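PDB 3PWX: putative flagellar hook-associated protein from Vibrio parahaemolyticus, which probably serves as a structural component of the bacterial flagellum, as a hook-associated protein of the flagellin family. Local coordinates for residues 162-165 against 171-174; 155-160 against 173-178. One frame throughout, in Å; residues are numbered along the deposited sequence.

Interaction 1. Residues 162-165 against 171-174; sequences IAEF and NFQA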
loop_
_atom_site.group_PDB
_atom_site.type_symbol
_atom_site.label_atom_id
_atom_site.label_comp_id
_atom_site.label_asym_id
_atom_site.label_seq_id
_atom_site.Cartn_x
_atom_site.Cartn_y
_atom_site.Cartn_z
ATOM N N ILE A 162 6.057 9.679 39.772
ATOM C CA ILE A 162 6.862 8.935 40.743
ATOM C C ILE A 162 7.685 9.853 41.676
ATOM O O ILE A 162 7.809 9.601 42.861
ATOM C CB ILE A 162 7.794 7.929 40.006
ATOM C CG1 ILE A 162 6.955 6.802 39.378
ATOM C CG2 ILE A 162 8.901 7.416 40.953
ATOM C CD1 ILE A 162 7.683 5.840 38.487
ATOM N N ALA A 163 8.242 10.913 41.115
ATOM C CA ALA A 163 8.930 11.936 41.872
ATOM C C ALA A 163 7.931 12.616 42.804
ATOM O O ALA A 163 8.152 12.732 44.002
ATOM C CB ALA A 163 9.578 12.949 40.904
ATOM N N GLU A 164 6.799 13.024 42.266
ATOM C CA GLU A 164 5.755 13.645 43.069
ATOM C C GLU A 164 5.198 12.690 44.160
ATOM O O GLU A 164 4.871 13.136 45.279
ATOM C CB GLU A 164 4.676 14.172 42.135
ATOM C CG GLU A 164 3.761 15.234 42.675
ATOM C CD GLU A 164 4.450 16.516 43.141
ATOM O OE1 GLU A 164 5.267 17.131 42.419
ATOM O OE2 GLU A 164 4.117 16.930 44.255
ATOM N N PHE A 165 5.111 11.388 43.845
ATOM C CA PHE A 165 4.772 10.369 44.856
ATOM C C PHE A 165 5.817 10.232 45.968
ATOM O O PHE A 165 5.458 9.935 47.079
ATOM C CB PHE A 165 4.517 9.002 44.240
ATOM C CG PHE A 165 3.116 8.804 43.756
ATOM C CD1 PHE A 165 2.614 7.523 43.554
ATOM C CD2 PHE A 165 2.284 9.893 43.487
ATOM C CE1 PHE A 165 1.292 7.330 43.092
ATOM C CE2 PHE A 165 0.974 9.707 43.035
ATOM C CZ PHE A 165 0.480 8.427 42.843
ATOM N N ASN A 171 2.251 20.822 43.822
ATOM C CA ASN A 171 1.893 20.396 42.465
ATOM C C ASN A 171 1.462 18.954 42.300
ATOM O O ASN A 171 1.277 18.467 41.158
ATOM C CB ASN A 171 3.058 20.665 41.536
ATOM C CG ASN A 171 2.764 21.790 40.592
ATOM O OD1 ASN A 171 2.410 21.562 39.438
ATOM N ND2 ASN A 171 2.842 23.021 41.097
ATOM N N PHE A 172 1.291 18.276 43.435
ATOM C CA PHE A 172 0.910 16.880 43.458
ATOM C C PHE A 172 -0.332 16.626 42.616
ATOM O O PHE A 172 -0.300 15.799 41.712
ATOM C CB PHE A 172 0.695 16.416 44.893
ATOM C CG PHE A 172 0.432 14.944 45.041
ATOM C CD1 PHE A 172 -0.867 14.456 45.080
ATOM C CD2 PHE A 172 1.476 14.048 45.196
ATOM C CE1 PHE A 172 -1.121 13.085 45.256
ATOM C CE2 PHE A 172 1.229 12.675 45.363
ATOM C CZ PHE A 172 -0.066 12.197 45.394
ATOM N N GLN A 173 -1.419 17.336 42.899
ATOM C CA GLN A 173 -2.652 17.056 42.180
ATOM C C GLN A 173 -2.552 17.370 40.669
ATOM O O GLN A 173 -3.258 16.783 39.868
ATOM C CB GLN A 173 -3.819 17.779 42.812
ATOM C CG GLN A 173 -5.171 17.069 42.606
ATOM C CD GLN A 173 -5.195 15.617 43.086
ATOM O OE1 GLN A 173 -4.777 15.295 44.218
ATOM N NE2 GLN A 173 -5.723 14.729 42.225
ATOM N N ALA A 174 -1.652 18.285 40.306
ATOM C CA ALA A 174 -1.481 18.681 38.937
ATOM C C ALA A 174 -0.691 17.617 38.118
ATOM O O ALA A 174 -1.022 17.361 36.937
ATOM C CB ALA A 174 -0.808 20.045 38.864
#
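Glu-164 and Phe-165 meet Phe-172 at the turn of an antiparallel helical hairpin, where helix 154-166 ends and helix 172-223 begins. The first torsion of Glu-164 (chi1 -160°) sets CG anti to the backbone N, and the chain then bends at chi2. CG passes 3.4 Å from CA of Phe-172 and 3.6 Å from its CD2. The carboxylate is brought to the first turn of the second helix. There OE2 lies 3.2 Å from N of Phe-172, but the angle is too poor for a hydrogen bond. The backbone N of Ser-169, in the connecting turn, bonds this oxygen instead. The start of the helix may add favourable electrostatics for this buried acid. The carbonyl O of Glu-164 approaches the Phe-172 ring at its edge, in the ring plane, 3.5 Å from CD2. The two phenyl rings meet at their borders without overlapping, so this is not a stack. Their planes are 20° apart, and CD2 of Phe-165 is 3.5 Å from CE2 of Phe-172. Helix 71-89 packs against the pair: Arg-71 touches the side chains of both phenylalanines, and Ile-75 adds to the contact with Phe-165.

Interaction 2. Residues 155-160 against 173-178; sequences LNQIDA and QAEVDA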
loop_
_atom_site.group_PDB
_atom_site.type_symbol
_atom_site.label_atom_id
_atom_site.label_comp_id
_atom_site.label_asym_id
_atom_site.label_seq_id
_atom_site.Cartn_x
_atom_site.Cartn_y
_atom_site.Cartn_z
ATOM N N LEU A 155 6.002 7.899 29.380
ATOM C CA LEU A 155 6.978 7.304 30.285
ATOM C C LEU A 155 7.736 8.367 31.060
ATOM O O LEU A 155 8.109 8.171 32.203
ATOM C CB LEU A 155 7.904 6.352 29.546
ATOM C CG LEU A 155 7.205 5.111 28.964
ATOM C CD1 LEU A 155 8.216 4.146 28.329
ATOM C CD2 LEU A 155 6.345 4.349 29.966
ATOM N N ASN A 156 7.935 9.519 30.440
ATOM C CA ASN A 156 8.485 10.635 31.176
ATOM C C ASN A 156 7.484 11.192 32.182
ATOM O O ASN A 156 7.868 11.565 33.274
ATOM C CB ASN A 156 9.017 11.677 30.207
ATOM C CG ASN A 156 10.287 11.177 29.513
ATOM O OD1 ASN A 156 11.023 10.397 30.124
ATOM N ND2 ASN A 156 10.527 11.565 28.239
ATOM N N GLN A 157 6.194 11.193 31.832
ATOM C CA GLN A 157 5.231 11.807 32.669
ATOM C C GLN A 157 5.035 10.914 33.886
ATOM O O GLN A 157 4.795 11.406 34.989
ATOM C CB GLN A 157 3.930 11.991 31.922
ATOM C CG GLN A 157 2.759 12.519 32.798
ATOM C CD GLN A 157 3.090 13.874 33.364
ATOM O OE1 GLN A 157 3.557 14.752 32.629
ATOM N NE2 GLN A 157 2.858 14.064 34.659
ATOM N N ILE A 158 5.164 9.601 33.689
ATOM C CA ILE A 158 4.944 8.667 34.783
ATOM C C ILE A 158 6.092 8.856 35.810
ATOM O O ILE A 158 5.863 8.723 37.031
ATOM C CB ILE A 158 4.732 7.172 34.329
ATOM C CG1 ILE A 158 4.132 6.322 35.459
ATOM C CG2 ILE A 158 6.047 6.523 33.964
ATOM C CD1 ILE A 158 2.817 6.917 36.235
ATOM N N ASP A 159 7.288 9.198 35.295
ATOM C CA ASP A 159 8.462 9.455 36.162
ATOM C C ASP A 159 8.326 10.753 36.948
ATOM O O ASP A 159 8.690 10.798 38.117
ATOM C CB ASP A 159 9.808 9.392 35.373
ATOM C CG ASP A 159 10.363 7.952 35.265
ATOM O OD1 ASP A 159 9.791 7.021 35.898
ATOM O OD2 ASP A 159 11.367 7.731 34.568
ATOM N N ALA A 160 7.785 11.797 36.312
ATOM C CA ALA A 160 7.392 13.020 37.039
ATOM C C ALA A 160 6.344 12.747 38.182
ATOM O O ALA A 160 6.309 13.432 39.219
ATOM C CB ALA A 160 6.889 14.092 36.082
ATOM N N GLN A 173 -1.419 17.336 42.899
ATOM C CA GLN A 173 -2.652 17.056 42.180
ATOM C C GLN A 173 -2.552 17.370 40.669
ATOM O O GLN A 173 -3.258 16.783 39.868
ATOM C CB GLN A 173 -3.819 17.779 42.812
ATOM C CG GLN A 173 -5.171 17.069 42.606
ATOM C CD GLN A 173 -5.195 15.617 43.086
ATOM O OE1 GLN A 173 -4.777 15.295 44.218
ATOM N NE2 GLN A 173 -5.723 14.729 42.225
ATOM N N ALA A 174 -1.652 18.285 40.306
ATOM C CA ALA A 174 -1.481 18.681 38.937
ATOM C C ALA A 174 -0.691 17.617 38.118
ATOM O O ALA A 174 -1.022 17.361 36.937
ATOM C CB ALA A 174 -0.808 20.045 38.864
ATOM N N GLU A 175 0.339 17.010 38.725
ATOM C CA GLU A 175 1.068 15.908 38.077
ATOM C C GLU A 175 0.164 14.714 37.922
ATOM O O GLU A 175 0.150 14.078 36.845
ATOM C CB GLU A 175 2.296 15.468 38.864
ATOM C CG GLU A 175 3.447 16.435 38.783
ATOM C CD GLU A 175 4.173 16.427 37.451
ATOM O OE1 GLU A 175 3.626 15.979 36.426
ATOM O OE2 GLU A 175 5.322 16.911 37.425
ATOM N N VAL A 176 -0.580 14.400 38.996
ATOM C CA VAL A 176 -1.622 13.370 38.913
ATOM C C VAL A 176 -2.493 13.571 37.651
ATOM O O VAL A 176 -2.621 12.653 36.842
ATOM C CB VAL A 176 -2.456 13.284 40.237
ATOM C CG1 VAL A 176 -3.817 12.542 40.069
ATOM C CG2 VAL A 176 -1.593 12.664 41.348
ATOM N N ASP A 177 -3.071 14.765 37.493
ATOM C CA ASP A 177 -3.917 15.090 36.343
ATOM C C ASP A 177 -3.113 15.088 35.017
ATOM O O ASP A 177 -3.625 14.678 33.999
ATOM C CB ASP A 177 -4.685 16.407 36.555
ATOM C CG ASP A 177 -5.795 16.281 37.591
ATOM O OD1 ASP A 177 -6.750 15.451 37.381
ATOM O OD2 ASP A 177 -5.745 17.027 38.610
ATOM N N ALA A 178 -1.854 15.492 35.024
ATOM C CA ALA A 178 -1.077 15.371 33.777
ATOM C C ALA A 178 -0.838 13.906 33.445
ATOM O O ALA A 178 -0.927 13.498 32.280
ATOM C CB ALA A 178 0.224 16.155 33.827
#
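Gln-157 and Glu-175 reach towards each other between two helices and join through a side-chain hydrogen bond. CG of Gln-157 is anti to its backbone N, and the chain then bends at chi2 (61°). The CB of Gln-157 does not aim directly at the opposing helix; the anti first torsion and the bend at chi2 together bring the amide nearer to it. Glu-175 takes another course. Its CG is anti to the carbonyl carbon, and it too is bent at chi2. NE2 of Gln-157 donates to OE1 of Glu-175 over 2.7 Å, with an N-H...O angle of 153°. The acceptor lies close to the amide plane and is met nearly along its C-O bond, while the amide and carboxylate planes are clearly tilted against each other. The same NE2 is also hydrogen-bonded to OG of Ser-179, which helps fix the rotation of the amide. Helices 154-166 and 172-223 run antiparallel here as the arms of a helical hairpin. Their local axes approach to 9.4 Å at an angle of 157°. Alanines hold the places beside the polar pair. CB of Ala-178 lies 3.5 Å from NE2 of Gln-157 and 3.7 Å from its CD. CB of Ala-160 sits 3.5 Å from OE2 of Glu-175, the carboxylate oxygen not used by the glutamine. The contact lies at the surface. On the inner side of the arms, Ile-158 packs on Leu-78 of helix 71-89 and on Met-54 and Val-58 of helix 7-61, and Val-176 packs on Leu-161.

Overall arrangement
Interactions 1 and 2 are successive contacts along one helical hairpin, with centres about 7 Å apart. Interaction 1 lies next to the turn; interaction 2 follows further along both arms. Both use helices 154-166 and 172-223. The two contacts touch directly where CG of Glu-164 packs 4.1 Å from CG of Glu-175. A second join brings CE2 of Phe-165 to 4.3 Å from CG2 of Val-176. Near the turn, Glu-164 and Phe-165 pack on Phe-172; beyond it, at the surface, a glutamine-glutamate hydrogen bond joins the arms. The centres lie about 31 and 25 Å from the centre of the chain. Both contacts are away from His-97, a magnesium-binding residue of this protein, although no magnesium is bound to this chain here.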